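Local structure of acireductone dioxygenase (Bacillus anthracis, 4QGL) at residues S115-F120 with T151-R156; L46-S51 with D155-A160. The protein probably catalyses the metal-dependent oxidation of an acireductone by O2 in methionine salvage, its products depending on whether iron or nickel is bound. One frame throughout, in Å; residues are numbered along the deposited sequence.

Contact 1: residues S115-F120 with T151-R156; sequences SGHGIF and TLQDDR. With CD (cadmium ion), chain C.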
loop_
_atom_site.group_PDB
_atom_site.type_symbol
_atom_site.label_atom_id
_atom_site.label_comp_id
_atom_site.label_asym_id
_atom_site.label_seq_id
_atom_site.Cartn_x
_atom_site.Cartn_y
_atom_site.Cartn_z
ATOM N N SER A 115 -2.666 -9.558 -1.393
ATOM C CA SER A 115 -2.331 -10.589 -0.407
ATOM C C SER A 115 -1.247 -10.117 0.538
ATOM O O SER A 115 -0.553 -9.167 0.223
ATOM C CB SER A 115 -1.838 -11.815 -1.142
ATOM O OG SER A 115 -2.925 -12.462 -1.785
ATOM N N GLY A 116 -1.082 -10.808 1.678
ATOM C CA GLY A 116 -0.040 -10.512 2.680
ATOM C C GLY A 116 -0.256 -9.209 3.398
ATOM O O GLY A 116 -1.395 -8.803 3.618
ATOM N N HIS A 117 0.847 -8.544 3.767
ATOM C CA HIS A 117 0.773 -7.322 4.608
ATOM C C HIS A 117 1.850 -6.302 4.306
ATOM O O HIS A 117 2.895 -6.634 3.743
ATOM C CB HIS A 117 0.869 -7.658 6.095
ATOM C CG HIS A 117 -0.100 -8.704 6.547
ATOM N ND1 HIS A 117 0.163 -10.052 6.441
ATOM C CD2 HIS A 117 -1.318 -8.601 7.115
ATOM C CE1 HIS A 117 -0.861 -10.737 6.914
ATOM N NE2 HIS A 117 -1.775 -9.878 7.330
ATOM N N GLY A 118 1.600 -5.052 4.656
ATOM C CA GLY A 118 2.660 -4.065 4.655
ATOM C C GLY A 118 2.386 -3.059 5.736
ATOM O O GLY A 118 1.295 -3.030 6.288
ATOM N N ILE A 119 3.396 -2.260 6.063
ATOM C CA ILE A 119 3.223 -1.132 6.953
ATOM C C ILE A 119 3.808 0.088 6.280
ATOM O O ILE A 119 4.967 0.080 5.932
ATOM C CB ILE A 119 3.947 -1.294 8.306
ATOM C CG1 ILE A 119 3.559 -2.581 9.033
ATOM C CG2 ILE A 119 3.556 -0.131 9.221
ATOM C CD1 ILE A 119 4.607 -3.059 10.020
ATOM N N PHE A 120 3.014 1.135 6.119
ATOM C CA PHE A 120 3.565 2.424 5.771
ATOM C C PHE A 120 3.710 3.294 6.990
ATOM O O PHE A 120 2.773 3.439 7.762
ATOM C CB PHE A 120 2.677 3.147 4.792
ATOM C CG PHE A 120 2.999 2.816 3.363
ATOM C CD1 PHE A 120 4.097 3.383 2.761
ATOM C CD2 PHE A 120 2.211 1.940 2.620
ATOM C CE1 PHE A 120 4.420 3.076 1.463
ATOM C CE2 PHE A 120 2.534 1.635 1.322
ATOM C CZ PHE A 120 3.640 2.207 0.748
ATOM N N THR A 151 7.657 -1.160 5.364
ATOM C CA THR A 151 8.165 -2.328 6.056
ATOM C C THR A 151 7.200 -3.477 5.800
ATOM O O THR A 151 5.976 -3.300 5.729
ATOM C CB THR A 151 8.310 -2.014 7.563
ATOM O OG1 THR A 151 9.546 -1.306 7.813
ATOM C CG2 THR A 151 8.301 -3.246 8.368
ATOM N N LEU A 152 7.737 -4.663 5.630
ATOM C CA LEU A 152 6.899 -5.815 5.733
ATOM C C LEU A 152 6.627 -6.137 7.188
ATOM O O LEU A 152 7.233 -5.637 8.097
ATOM C CB LEU A 152 7.537 -7.011 5.066
ATOM C CG LEU A 152 7.850 -6.829 3.591
ATOM C CD1 LEU A 152 8.839 -7.884 3.142
ATOM C CD2 LEU A 152 6.557 -6.912 2.799
ATOM N N GLN A 153 5.676 -7.007 7.387
ATOM C CA GLN A 153 5.396 -7.527 8.690
ATOM C C GLN A 153 6.150 -8.826 8.843
ATOM O O GLN A 153 7.078 -9.121 8.084
ATOM C CB GLN A 153 3.887 -7.712 8.871
ATOM C CG GLN A 153 3.123 -6.418 8.638
ATOM C CD GLN A 153 1.924 -6.271 9.561
ATOM O OE1 GLN A 153 0.780 -6.358 9.129
ATOM N NE2 GLN A 153 2.179 -6.030 10.819
ATOM N N ASP A 154 5.762 -9.602 9.843
ATOM C CA ASP A 154 6.564 -10.738 10.261
ATOM C C ASP A 154 6.329 -11.947 9.365
ATOM O O ASP A 154 7.058 -12.898 9.451
ATOM C CB ASP A 154 6.310 -11.017 11.756
ATOM C CG ASP A 154 6.607 -9.774 12.646
ATOM O OD1 ASP A 154 7.174 -8.804 12.104
ATOM O OD2 ASP A 154 6.273 -9.735 13.865
ATOM N N ASP A 155 5.338 -11.900 8.485
ATOM C CA ASP A 155 5.177 -12.932 7.477
ATOM C C ASP A 155 6.044 -12.631 6.254
ATOM O O ASP A 155 6.139 -13.466 5.346
ATOM C CB ASP A 155 3.691 -13.152 7.097
ATOM C CG ASP A 155 2.991 -11.871 6.613
ATOM O OD1 ASP A 155 3.308 -10.786 7.177
ATOM O OD2 ASP A 155 2.129 -11.944 5.657
ATOM N N ARG A 156 6.691 -11.453 6.255
ATOM C CA ARG A 156 7.624 -11.028 5.189
ATOM C C ARG A 156 7.128 -11.390 3.756
ATOM O O ARG A 156 7.874 -11.940 2.961
ATOM C CB ARG A 156 9.043 -11.599 5.408
ATOM C CG ARG A 156 9.713 -11.319 6.757
ATOM C CD ARG A 156 10.543 -10.040 6.735
ATOM N NE ARG A 156 11.803 -10.209 5.988
ATOM C CZ ARG A 156 12.685 -9.231 5.743
ATOM N NH1 ARG A 156 12.466 -7.996 6.183
ATOM N NH2 ARG A 156 13.789 -9.486 5.054
HETATM CD CD CD C . -4.166 -9.920 8.484
#
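Ile-119 and Thr-151 form a hydrogen-bonded antiparallel pair that holds the end of edge strand 148-151 to strand 116-123 in one sheet of the cupin fold. Ile-119 N donates to Thr-151 O at 2.8 Å, and Thr-151 N returns a bond to Ile-119 O at 3.0 Å. This is the tightly packed part of the contact. Gly-118 is buried here and brings its CA to 3.6 Å from Thr-151 O, a CA-H...O contact beside this pair. Leu-152 sets out away from the neighbouring strand, yet its CD2 comes back against His-117 O, and its side chain also packs on Leu-96 and Val-158. On one face of the sheet the CD1 of Ile-119 lies beside the CG2 of Thr-151.

Beyond this pair the chains part, and the looser side is bridged by side chains. Gln-153 opens a type I turn that runs to Arg-156, with Asp-154 exposed on it. The Gln-153 chain, bent at chi2 (-144°), crosses the side chains of His-117 and Ile-119 at about a right angle. Its CG rests 3.9 Å from Ile-119 CG1, while OE1 approaches His-117 CB at 3.3 Å; amide and imidazole planes stand nearly perpendicular. Asp-155, the third residue of the turn, accepts a bond from the ring: His-117 ND1 to Asp-155 OD2 is 2.8 Å. The carboxylate oxygen lies in the ring plane, but the nitrogen sits above the carboxylate plane. With its proton on ND1, the ring can offer its other nitrogen to a metal, and Asp-155 would help fix the ring's rotation. A separate cadmium ion is held by His-103, His-105, Glu-109 and His-148; His-117 NE2 lies 2.7 Å from the cadmium ion that Gly-1 and Glu-135 also bind.

Contact 2: residues L46-S51 with D155-A160; sequences LNENYS and DRQVVA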
loop_
_atom_site.group_PDB
_atom_site.type_symbol
_atom_site.label_atom_id
_atom_site.label_comp_id
_atom_site.label_asym_id
_atom_site.label_seq_id
_atom_site.Cartn_x
_atom_site.Cartn_y
_atom_site.Cartn_z
ATOM N N LEU A 46 -6.177 -17.100 -6.782
ATOM C CA LEU A 46 -5.289 -15.922 -6.612
ATOM C C LEU A 46 -5.043 -15.425 -5.169
ATOM O O LEU A 46 -4.176 -14.585 -4.970
ATOM C CB LEU A 46 -5.750 -14.763 -7.506
ATOM C CG LEU A 46 -5.608 -15.106 -8.977
ATOM C CD1 LEU A 46 -5.998 -13.927 -9.851
ATOM C CD2 LEU A 46 -4.196 -15.549 -9.278
ATOM N N ASN A 47 -5.814 -15.926 -4.199
ATOM C CA ASN A 47 -5.592 -15.662 -2.768
ATOM C C ASN A 47 -4.277 -16.265 -2.248
ATOM O O ASN A 47 -3.930 -17.407 -2.563
ATOM C CB ASN A 47 -6.738 -16.231 -1.930
ATOM C CG ASN A 47 -7.681 -15.169 -1.437
ATOM O OD1 ASN A 47 -7.761 -14.910 -0.238
ATOM N ND2 ASN A 47 -8.422 -14.559 -2.359
ATOM N N GLU A 48 -3.552 -15.484 -1.462
ATOM C CA GLU A 48 -2.277 -15.920 -0.937
ATOM C C GLU A 48 -1.471 -16.653 -2.003
ATOM O O GLU A 48 -0.979 -17.752 -1.793
ATOM C CB GLU A 48 -2.474 -16.808 0.300
ATOM C CG GLU A 48 -2.726 -16.070 1.613
ATOM C CD GLU A 48 -2.054 -14.700 1.700
ATOM O OE1 GLU A 48 -0.811 -14.618 1.735
ATOM O OE2 GLU A 48 -2.774 -13.679 1.722
ATOM N N ASN A 49 -1.338 -16.017 -3.154
ATOM C CA ASN A 49 -0.606 -16.593 -4.244
ATOM C C ASN A 49 0.540 -15.660 -4.511
ATOM O O ASN A 49 0.332 -14.497 -4.857
ATOM C CB ASN A 49 -1.522 -16.697 -5.453
ATOM C CG ASN A 49 -0.919 -17.503 -6.578
ATOM O OD1 ASN A 49 0.287 -17.530 -6.759
ATOM N ND2 ASN A 49 -1.764 -18.149 -7.357
ATOM N N TYR A 50 1.750 -16.163 -4.331
ATOM C CA TYR A 50 2.947 -15.324 -4.380
ATOM C C TYR A 50 3.879 -15.644 -5.546
ATOM O O TYR A 50 4.764 -14.859 -5.833
ATOM C CB TYR A 50 3.720 -15.401 -3.048
ATOM C CG TYR A 50 2.975 -14.775 -1.881
ATOM C CD1 TYR A 50 3.107 -13.419 -1.595
ATOM C CD2 TYR A 50 2.110 -15.530 -1.089
ATOM C CE1 TYR A 50 2.409 -12.839 -0.558
ATOM C CE2 TYR A 50 1.420 -14.957 -0.046
ATOM C CZ TYR A 50 1.577 -13.607 0.217
ATOM O OH TYR A 50 0.894 -13.011 1.238
ATOM N N SER A 51 3.735 -16.798 -6.184
ATOM C CA SER A 51 4.488 -17.071 -7.404
ATOM C C SER A 51 3.542 -16.885 -8.562
ATOM O O SER A 51 2.839 -17.816 -8.984
ATOM C CB SER A 51 5.033 -18.480 -7.421
ATOM O OG SER A 51 4.010 -19.364 -7.064
ATOM N N ASP A 155 5.338 -11.900 8.485
ATOM C CA ASP A 155 5.177 -12.932 7.477
ATOM C C ASP A 155 6.044 -12.631 6.254
ATOM O O ASP A 155 6.139 -13.466 5.346
ATOM C CB ASP A 155 3.691 -13.152 7.097
ATOM C CG ASP A 155 2.991 -11.871 6.613
ATOM O OD1 ASP A 155 3.308 -10.786 7.177
ATOM O OD2 ASP A 155 2.129 -11.944 5.657
ATOM N N ARG A 156 6.691 -11.453 6.255
ATOM C CA ARG A 156 7.624 -11.028 5.189
ATOM C C ARG A 156 7.128 -11.390 3.756
ATOM O O ARG A 156 7.874 -11.940 2.961
ATOM C CB ARG A 156 9.043 -11.599 5.408
ATOM C CG ARG A 156 9.713 -11.319 6.757
ATOM C CD ARG A 156 10.543 -10.040 6.735
ATOM N NE ARG A 156 11.803 -10.209 5.988
ATOM C CZ ARG A 156 12.685 -9.231 5.743
ATOM N NH1 ARG A 156 12.466 -7.996 6.183
ATOM N NH2 ARG A 156 13.789 -9.486 5.054
ATOM N N GLN A 157 5.886 -11.057 3.430
ATOM C CA GLN A 157 5.376 -11.293 2.093
ATOM C C GLN A 157 4.218 -10.354 1.761
ATOM O O GLN A 157 3.341 -10.110 2.581
ATOM C CB GLN A 157 4.934 -12.734 1.939
ATOM C CG GLN A 157 3.786 -13.062 2.851
ATOM C CD GLN A 157 3.501 -14.523 2.885
ATOM O OE1 GLN A 157 4.115 -15.286 2.157
ATOM N NE2 GLN A 157 2.568 -14.929 3.745
ATOM N N VAL A 158 4.230 -9.824 0.552
ATOM C CA VAL A 158 3.132 -8.991 0.113
ATOM C C VAL A 158 2.930 -9.130 -1.388
ATOM O O VAL A 158 3.896 -9.285 -2.162
ATOM C CB VAL A 158 3.363 -7.521 0.554
ATOM C CG1 VAL A 158 4.319 -6.785 -0.357
ATOM C CG2 VAL A 158 2.065 -6.774 0.612
ATOM N N VAL A 159 1.664 -9.101 -1.797
ATOM C CA VAL A 159 1.284 -8.882 -3.214
ATOM C C VAL A 159 0.464 -7.611 -3.322
ATOM O O VAL A 159 -0.449 -7.427 -2.548
ATOM C CB VAL A 159 0.472 -10.037 -3.797
ATOM C CG1 VAL A 159 0.057 -9.720 -5.214
ATOM C CG2 VAL A 159 1.279 -11.306 -3.842
ATOM N N ALA A 160 0.806 -6.755 -4.295
ATOM C CA ALA A 160 0.200 -5.424 -4.482
ATOM C C ALA A 160 0.074 -5.000 -5.934
ATOM O O ALA A 160 0.850 -5.380 -6.795
ATOM C CB ALA A 160 1.038 -4.372 -3.754
#
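Gln-157 lays its side chain across the ring of Tyr-50, the amide and ring planes only 8° apart. At the base, its CB sits 3.6 Å from Tyr-50 CE1. With chi1 at 64° CG stands between the backbone N and the carbonyl carbon, a turn that carries the extended chain over the hydroxyl end of the tyrosine: CG is near the OH, and CD lies 3.4 Å from Tyr-50 CZ. At the tip, OE1 stands over the ring face near its rim, 3.5 Å from Tyr-50 CE2, while NE2 lies 3.6 Å from Tyr-50 OH. No hydrogen bond joins the two segments; between them the amide and the ring meet by flat stacking.

Two residues further on, in strand 158-164, Val-159 reaches the loop with one methyl. Its CG2 meets Tyr-50 CD1 at 3.6 Å and also touches Asn-49 O, while its other surroundings include Leu-52, Val-82 and Ser-84. Tyr-50 O accepts a hydrogen bond from Ser-84 OG of strand 79-85, and Asn-49 ND2 donates to His-45 O. Together this is an amide-pi stack with an apolar neighbour, fastening the loop before helix 54-63 onto strand 158-164 of the cupin barrel.

How the contacts relate
Following the chain from the N terminus, residues 46-51 come first, in the loop between strand 33-36 and helix 54-63, and they wait more than a hundred residues for their partner, 155-160. Contact 1 closes a shorter loop inside that span, joining 115-120 to 151-156 across 30 intervening residues, so it nests within contact 2. The two end on one continuous piece of chain and share Asp-155 and Arg-156. Probable backbone hydrogen bonds from Val-159 to Ser-115 and from His-117 to Gln-157 join them directly. Strands 116-123 and 148-151 of one sheet, strand 158-164 of the other and the early loop thus meet here.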